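Side-chain contacts in leucine aminopeptidase (Legionella pneumophila, PDB 5GNE), which probably acts as a zinc-dependent aminopeptidase of the M28 family, removing residues from the N termini of peptides at a two-zinc site: residues Asp284-Lys288 / Gly289-Phe293; Lys76-Leu79 / Asp80-Ser84. All blocks are in the same frame, centred on the assembly; numbering follows the deposited sequence.

Interaction 1: residues Asp284-Lys288 / Gly289-Phe293; sequences DYVDK and GLTEF
Asp287 carries its CG opposite the backbone N (chi1 -172°), and this swings the carboxylate forward over the first turn of the helix that follows, where Asp287 OD1 accepts from Leu290 N at 2.7 Å through its anti lone pair, in a nearly straight bond (160° at the hydrogen). In Thr291, OG1 lies beside its own backbone N (chi1 -60°), a setting that turns the hydroxyl back to donate to Asp287 O at 2.6 Å. Asp287 O is gripped twice, since Thr291 N also donates to it, at 2.9 Å, from the other face of the carbonyl plane. Asp287 is thus the N-cap of helix 288-302 in the M28 peptidase domain. An aspartate suits the place because a short carboxylate can reach an NH of the first turn, and its negative charge would be eased by the positive end of the helix dipole. Val286 CG2 packs against Thr291 OG1 at 3.6 Å, the two side chains crossing at about a right angle. Long charged chains suit the outer face, where Lys288 and Glu292 lie four residues apart: Glu292 OE2 comes within 3.5 Å of Lys288 CG, while Lys288 NZ stays 4.4 Å from Glu292 OE2, too far for a salt bridge.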
ATOM      1  N   ASP A 284      -2.797   0.189 -14.658  1.00 69.48           N
ATOM      2  CA  ASP A 284      -1.743   1.188 -14.830  1.00 80.12           C
ATOM      3  C   ASP A 284      -0.798   1.265 -13.617  1.00 69.08           C
ATOM      4  O   ASP A 284      -1.180   1.021 -12.474  1.00 65.58           O
ATOM      5  CB  ASP A 284      -2.339   2.564 -15.202  1.00 90.99           C
ATOM      6  CG  ASP A 284      -3.514   2.967 -14.334  1.00 89.77           C
ATOM      7  OD1 ASP A 284      -3.367   2.996 -13.100  1.00 85.50           O
ATOM      8  OD2 ASP A 284      -4.593   3.269 -14.907  1.00 82.41           O
ATOM      9  N   TYR A 285       0.450   1.609 -13.894  1.00 56.24           N
ATOM     10  CA  TYR A 285       1.428   1.801 -12.847  1.00 55.03           C
ATOM     11  C   TYR A 285       1.695   0.519 -12.062  1.00 55.24           C
ATOM     12  O   TYR A 285       2.057   0.564 -10.895  1.00 51.61           O
ATOM     13  CB  TYR A 285       0.995   2.936 -11.916  1.00 61.27           C
ATOM     14  CG  TYR A 285       1.584   4.262 -12.325  1.00 68.60           C
ATOM     15  CD1 TYR A 285       2.836   4.657 -11.850  1.00 79.18           C
ATOM     16  CD2 TYR A 285       0.916   5.107 -13.191  1.00 62.95           C
ATOM     17  CE1 TYR A 285       3.399   5.864 -12.223  1.00 77.87           C
ATOM     18  CE2 TYR A 285       1.472   6.313 -13.575  1.00 70.06           C
ATOM     19  CZ  TYR A 285       2.712   6.683 -13.087  1.00 81.69           C
ATOM     20  OH  TYR A 285       3.267   7.881 -13.462  1.00 97.75           O
ATOM     21  N   VAL A 286       1.534  -0.616 -12.737  1.00 46.44           N
ATOM     22  CA  VAL A 286       1.812  -1.947 -12.185  1.00 43.50           C
ATOM     23  C   VAL A 286       2.580  -2.728 -13.233  1.00 42.09           C
ATOM     24  O   VAL A 286       2.649  -2.309 -14.373  1.00 51.29           O
ATOM     25  CB  VAL A 286       0.528  -2.725 -11.808  1.00 48.88           C
ATOM     26  CG1 VAL A 286      -0.154  -2.089 -10.606  1.00 50.95           C
ATOM     27  CG2 VAL A 286      -0.431  -2.768 -12.995  1.00 45.58           C
ATOM     28  N   ASP A 287       3.185  -3.837 -12.837  1.00 44.37           N
ATOM     29  CA  ASP A 287       3.842  -4.751 -13.770  1.00 45.70           C
ATOM     30  C   ASP A 287       2.801  -5.634 -14.427  1.00 51.98           C
ATOM     31  O   ASP A 287       2.025  -6.294 -13.731  1.00 55.08           O
ATOM     32  CB  ASP A 287       4.864  -5.634 -13.053  1.00 44.76           C
ATOM     33  CG  ASP A 287       5.706  -6.454 -14.008  1.00 48.55           C
ATOM     34  OD1 ASP A 287       5.533  -7.689 -14.081  1.00 51.97           O
ATOM     35  OD2 ASP A 287       6.566  -5.856 -14.680  1.00 59.28           O
ATOM     36  N   LYS A 288       2.780  -5.661 -15.754  1.00 59.00           N
ATOM     37  CA  LYS A 288       1.793  -6.463 -16.470  1.00 60.12           C
ATOM     38  C   LYS A 288       2.037  -7.941 -16.262  1.00 54.61           C
ATOM     39  O   LYS A 288       1.095  -8.674 -16.023  1.00 59.83           O
ATOM     40  CB  LYS A 288       1.820  -6.128 -17.973  1.00 68.16           C
ATOM     41  CG  LYS A 288       0.797  -6.854 -18.878  1.00 81.11           C
ATOM     42  CD  LYS A 288      -0.656  -6.541 -18.546  1.00 88.66           C
ATOM     43  CE  LYS A 288      -1.646  -7.247 -19.501  1.00 96.61           C
ATOM     44  NZ  LYS A 288      -1.616  -6.739 -20.925  1.00 95.78           N
ATOM     45  N   GLY A 289       3.302  -8.352 -16.228  1.00 55.31           N
ATOM     46  CA  GLY A 289       3.666  -9.731 -15.928  1.00 60.28           C
ATOM     47  C   GLY A 289       3.196 -10.210 -14.562  1.00 57.89           C
ATOM     48  O   GLY A 289       2.526 -11.227 -14.453  1.00 62.16           O
ATOM     49  N   LEU A 290       3.539  -9.464 -13.519  1.00 56.19           N
ATOM     50  CA  LEU A 290       3.098  -9.772 -12.163  1.00 52.72           C
ATOM     51  C   LEU A 290       1.568  -9.748 -12.058  1.00 55.50           C
ATOM     52  O   LEU A 290       0.971 -10.512 -11.292  1.00 50.76           O
ATOM     53  CB  LEU A 290       3.721  -8.787 -11.164  1.00 43.05           C
ATOM     54  CG  LEU A 290       3.798  -9.195  -9.689  1.00 45.44           C
ATOM     55  CD1 LEU A 290       4.491 -10.548  -9.548  1.00 46.27           C
ATOM     56  CD2 LEU A 290       4.525  -8.138  -8.844  1.00 43.62           C
ATOM     57  N   THR A 291       0.940  -8.853 -12.814  1.00 49.94           N
ATOM     58  CA  THR A 291      -0.524  -8.741 -12.819  1.00 52.39           C
ATOM     59  C   THR A 291      -1.215  -9.921 -13.505  1.00 50.90           C
ATOM     60  O   THR A 291      -2.225 -10.418 -12.998  1.00 52.77           O
ATOM     61  CB  THR A 291      -0.973  -7.416 -13.476  1.00 51.20           C
ATOM     62  OG1 THR A 291      -0.412  -6.317 -12.735  1.00 51.37           O
ATOM     63  CG2 THR A 291      -2.495  -7.297 -13.493  1.00 43.76           C
ATOM     64  N   GLU A 292      -0.663 -10.417 -14.612  1.00 54.91           N
ATOM     65  CA  GLU A 292      -1.252 -11.606 -15.221  1.00 57.70           C
ATOM     66  C   GLU A 292      -1.120 -12.774 -14.250  1.00 55.44           C
ATOM     67  O   GLU A 292      -2.037 -13.581 -14.121  1.00 59.63           O
ATOM     68  CB  GLU A 292      -0.609 -11.956 -16.578  1.00 69.69           C
ATOM     69  CG  GLU A 292      -0.337 -10.784 -17.512  1.00 90.10           C
ATOM     70  CD  GLU A 292       0.541 -11.137 -18.732  1.00101.95           C
ATOM     71  OE1 GLU A 292       1.106 -12.253 -18.779  1.00105.92           O
ATOM     72  OE2 GLU A 292       0.662 -10.287 -19.648  1.00103.06           O
ATOM     73  N   PHE A 293       0.012 -12.836 -13.551  1.00 53.10           N
ATOM     74  CA  PHE A 293       0.257 -13.849 -12.525  1.00 46.22           C
ATOM     75  C   PHE A 293      -0.823 -13.808 -11.441  1.00 45.80           C
ATOM     76  O   PHE A 293      -1.400 -14.838 -11.089  1.00 45.89           O
ATOM     77  CB  PHE A 293       1.644 -13.630 -11.925  1.00 52.06           C
ATOM     78  CG  PHE A 293       1.978 -14.531 -10.745  1.00 46.52           C
ATOM     79  CD1 PHE A 293       2.099 -15.902 -10.903  1.00 45.72           C
ATOM     80  CD2 PHE A 293       2.224 -13.987  -9.501  1.00 40.07           C
ATOM     81  CE1 PHE A 293       2.446 -16.711  -9.836  1.00 48.63           C
ATOM     82  CE2 PHE A 293       2.570 -14.797  -8.420  1.00 42.60           C
ATOM     83  CZ  PHE A 293       2.675 -16.156  -8.586  1.00 43.46           C
TER
HETATM   84  O   HOH W   1       6.068  -7.168 -17.871  1.00 62.88           O

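Interaction 2: residues Lys76-Leu79 / Asp80-Ser84; sequences KKLL and DKLTS
Leu82 packs back onto Leu78, four residues earlier on helix 75-81, the short helix that lies against strands 8-13 and 33-38 of the four-stranded antiparallel sheet. Its chain can be followed outward. Leu82 CB lies 3.5 Å from Leu78 O, the carbonyl oxygen that also accepts from Leu82 N in an ordinary helical bond; CG, set beside the backbone N (chi1 -58°), stays over the same oxygen; and at the tip Leu82 CD1 meets Leu78 CD1 at 3.8 Å and touches Leu78 CG as well. Leucine suits both positions, because its forked end lets one methyl touch the neighbour on the helix while the side chain also packs on the surroundings: Leu78 on Phe35 and Ile65, Leu82 on Ile11 and Tyr64.

The next pair, Leu79 and Thr83, combines apolar and polar contact. Leu79 CD1 approaches Thr83 CG2 at 4.0 Å, and Phe33 and Ile11 pack against both residues. Thr83 has OG1 between its backbone N and carbonyl carbon (chi1 59°), and from there Thr83 OG1 donates to Leu79 O at 2.8 Å. A threonine serves well here, its methyl facing leucine while its hydroxyl supplies a donor to a carbonyl of the helix. Ser84 OG donates to Asp80 O at 2.7 Å from above the carbonyl plane, with Thr83 N coming to that oxygen from the opposite face.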
ATOM      1  N   LYS A  76      13.095  19.090 -14.631  1.00 36.71           N
ATOM      2  CA  LYS A  76      12.309  18.545 -15.716  1.00 40.61           C
ATOM      3  C   LYS A  76      12.483  17.041 -15.818  1.00 39.93           C
ATOM      4  O   LYS A  76      11.529  16.324 -16.109  1.00 48.51           O
ATOM      5  CB  LYS A  76      12.656  19.220 -17.039  1.00 62.71           C
ATOM      6  CG  LYS A  76      12.386  20.706 -16.996  1.00 73.89           C
ATOM      7  CD  LYS A  76      12.289  21.325 -18.369  1.00 80.59           C
ATOM      8  CE  LYS A  76      11.569  22.655 -18.240  1.00 90.21           C
ATOM      9  NZ  LYS A  76      10.311  22.500 -17.415  1.00 78.63           N
ATOM     10  N   LYS A  77      13.689  16.546 -15.566  1.00 44.38           N
ATOM     11  CA  LYS A  77      13.889  15.110 -15.651  1.00 46.37           C
ATOM     12  C   LYS A  77      13.147  14.435 -14.493  1.00 45.80           C
ATOM     13  O   LYS A  77      12.534  13.366 -14.657  1.00 48.24           O
ATOM     14  CB  LYS A  77      15.365  14.744 -15.640  1.00 42.03           C
ATOM     15  CG  LYS A  77      15.580  13.297 -16.112  1.00 48.98           C
ATOM     16  CD  LYS A  77      17.036  12.907 -16.022  1.00 68.27           C
ATOM     17  CE  LYS A  77      17.856  13.450 -17.166  1.00 73.12           C
ATOM     18  NZ  LYS A  77      19.220  12.867 -17.109  1.00 79.21           N
ATOM     19  N   LEU A  78      13.170  15.084 -13.337  1.00 35.97           N
ATOM     20  CA  LEU A  78      12.440  14.589 -12.181  1.00 39.89           C
ATOM     21  C   LEU A  78      10.947  14.511 -12.504  1.00 44.55           C
ATOM     22  O   LEU A  78      10.288  13.487 -12.292  1.00 50.72           O
ATOM     23  CB  LEU A  78      12.676  15.497 -10.978  1.00 38.92           C
ATOM     24  CG  LEU A  78      11.877  15.101  -9.734  1.00 48.23           C
ATOM     25  CD1 LEU A  78      12.601  14.036  -8.924  1.00 45.33           C
ATOM     26  CD2 LEU A  78      11.631  16.328  -8.866  1.00 42.23           C
ATOM     27  N   LEU A  79      10.429  15.617 -13.022  1.00 38.54           N
ATOM     28  CA  LEU A  79       9.031  15.727 -13.331  1.00 34.55           C
ATOM     29  C   LEU A  79       8.602  14.682 -14.357  1.00 45.52           C
ATOM     30  O   LEU A  79       7.575  14.011 -14.186  1.00 49.04           O
ATOM     31  CB  LEU A  79       8.714  17.138 -13.832  1.00 37.08           C
ATOM     32  CG  LEU A  79       7.259  17.247 -14.333  1.00 40.11           C
ATOM     33  CD1 LEU A  79       6.265  16.928 -13.192  1.00 31.13           C
ATOM     34  CD2 LEU A  79       6.986  18.627 -14.898  1.00 38.43           C
ATOM     35  N   ASP A  80       9.405  14.513 -15.402  1.00 41.73           N
ATOM     36  CA  ASP A  80       9.095  13.524 -16.434  1.00 46.24           C
ATOM     37  C   ASP A  80       9.121  12.094 -15.900  1.00 44.99           C
ATOM     38  O   ASP A  80       8.221  11.301 -16.181  1.00 53.37           O
ATOM     39  CB  ASP A  80      10.059  13.652 -17.628  1.00 60.89           C
ATOM     40  CG  ASP A  80       9.895  12.521 -18.637  1.00 86.16           C
ATOM     41  OD1 ASP A  80       8.908  12.539 -19.408  1.00 99.09           O
ATOM     42  OD2 ASP A  80      10.746  11.605 -18.656  1.00 97.03           O
ATOM     43  N   LYS A  81      10.144  11.755 -15.132  1.00 34.55           N
ATOM     44  CA  LYS A  81      10.324  10.371 -14.748  1.00 45.96           C
ATOM     45  C   LYS A  81       9.361   9.928 -13.643  1.00 43.33           C
ATOM     46  O   LYS A  81       9.049   8.746 -13.557  1.00 45.59           O
ATOM     47  CB  LYS A  81      11.785  10.134 -14.312  1.00 50.73           C
ATOM     48  CG  LYS A  81      12.494   9.000 -15.084  1.00 71.45           C
ATOM     49  CD  LYS A  81      12.910   9.402 -16.520  1.00 82.71           C
ATOM     50  CE  LYS A  81      13.874   8.385 -17.158  1.00 87.17           C
ATOM     51  NZ  LYS A  81      13.518   8.049 -18.574  1.00 90.85           N
ATOM     52  N   LEU A  82       8.862  10.858 -12.826  1.00 40.96           N
ATOM     53  CA  LEU A  82       7.875  10.504 -11.799  1.00 35.45           C
ATOM     54  C   LEU A  82       6.423  10.611 -12.330  1.00 42.18           C
ATOM     55  O   LEU A  82       5.480  10.401 -11.565  1.00 42.49           O
ATOM     56  CB  LEU A  82       8.027  11.388 -10.556  1.00 33.68           C
ATOM     57  CG  LEU A  82       9.366  11.419  -9.803  1.00 43.96           C
ATOM     58  CD1 LEU A  82       9.269  12.185  -8.487  1.00 29.94           C
ATOM     59  CD2 LEU A  82       9.909  10.014  -9.560  1.00 46.88           C
ATOM     60  N   THR A  83       6.234  10.937 -13.613  1.00 41.97           N
ATOM     61  CA  THR A  83       4.869  10.988 -14.155  1.00 47.11           C
ATOM     62  C   THR A  83       4.690  10.117 -15.401  1.00 45.40           C
ATOM     63  O   THR A  83       3.694  10.197 -16.081  1.00 54.18           O
ATOM     64  CB  THR A  83       4.439  12.424 -14.512  1.00 39.34           C
ATOM     65  OG1 THR A  83       5.334  12.966 -15.483  1.00 46.57           O
ATOM     66  CG2 THR A  83       4.456  13.309 -13.286  1.00 42.11           C
ATOM     67  N   SER A  84       5.666   9.268 -15.671  1.00 56.29           N
ATOM     68  CA  SER A  84       5.612   8.337 -16.777  1.00 45.76           C
ATOM     69  C   SER A  84       6.186   7.023 -16.329  1.00 51.04           C
ATOM     70  O   SER A  84       6.991   6.990 -15.417  1.00 68.60           O
ATOM     71  CB  SER A  84       6.400   8.894 -17.956  1.00 50.84           C
ATOM     72  OG  SER A  84       7.759   9.048 -17.589  1.00 57.24           O
TER

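Along the chain, interaction 2 comes first and has closed long before interaction 1 opens, so the two stand in series and neither nest nor cross. Each is local: residues 76-84 run from helix 75-81 into the segment that follows it, and residues 284-293 start helix 288-302 after the loop that leaves strand 279-282. One contact therefore lies where a helix gives way to loop beside the small N-terminal antiparallel sheet, and the other begins a helix beside the mixed eight-stranded sheet. Their centres are 21 Å apart, yet they touch where the hydroxyl of Tyr285 comes up to residues 83-84: Tyr285 OH lies 3.3 Å from Thr83 C, in simple packing, joining the two parts of the fold.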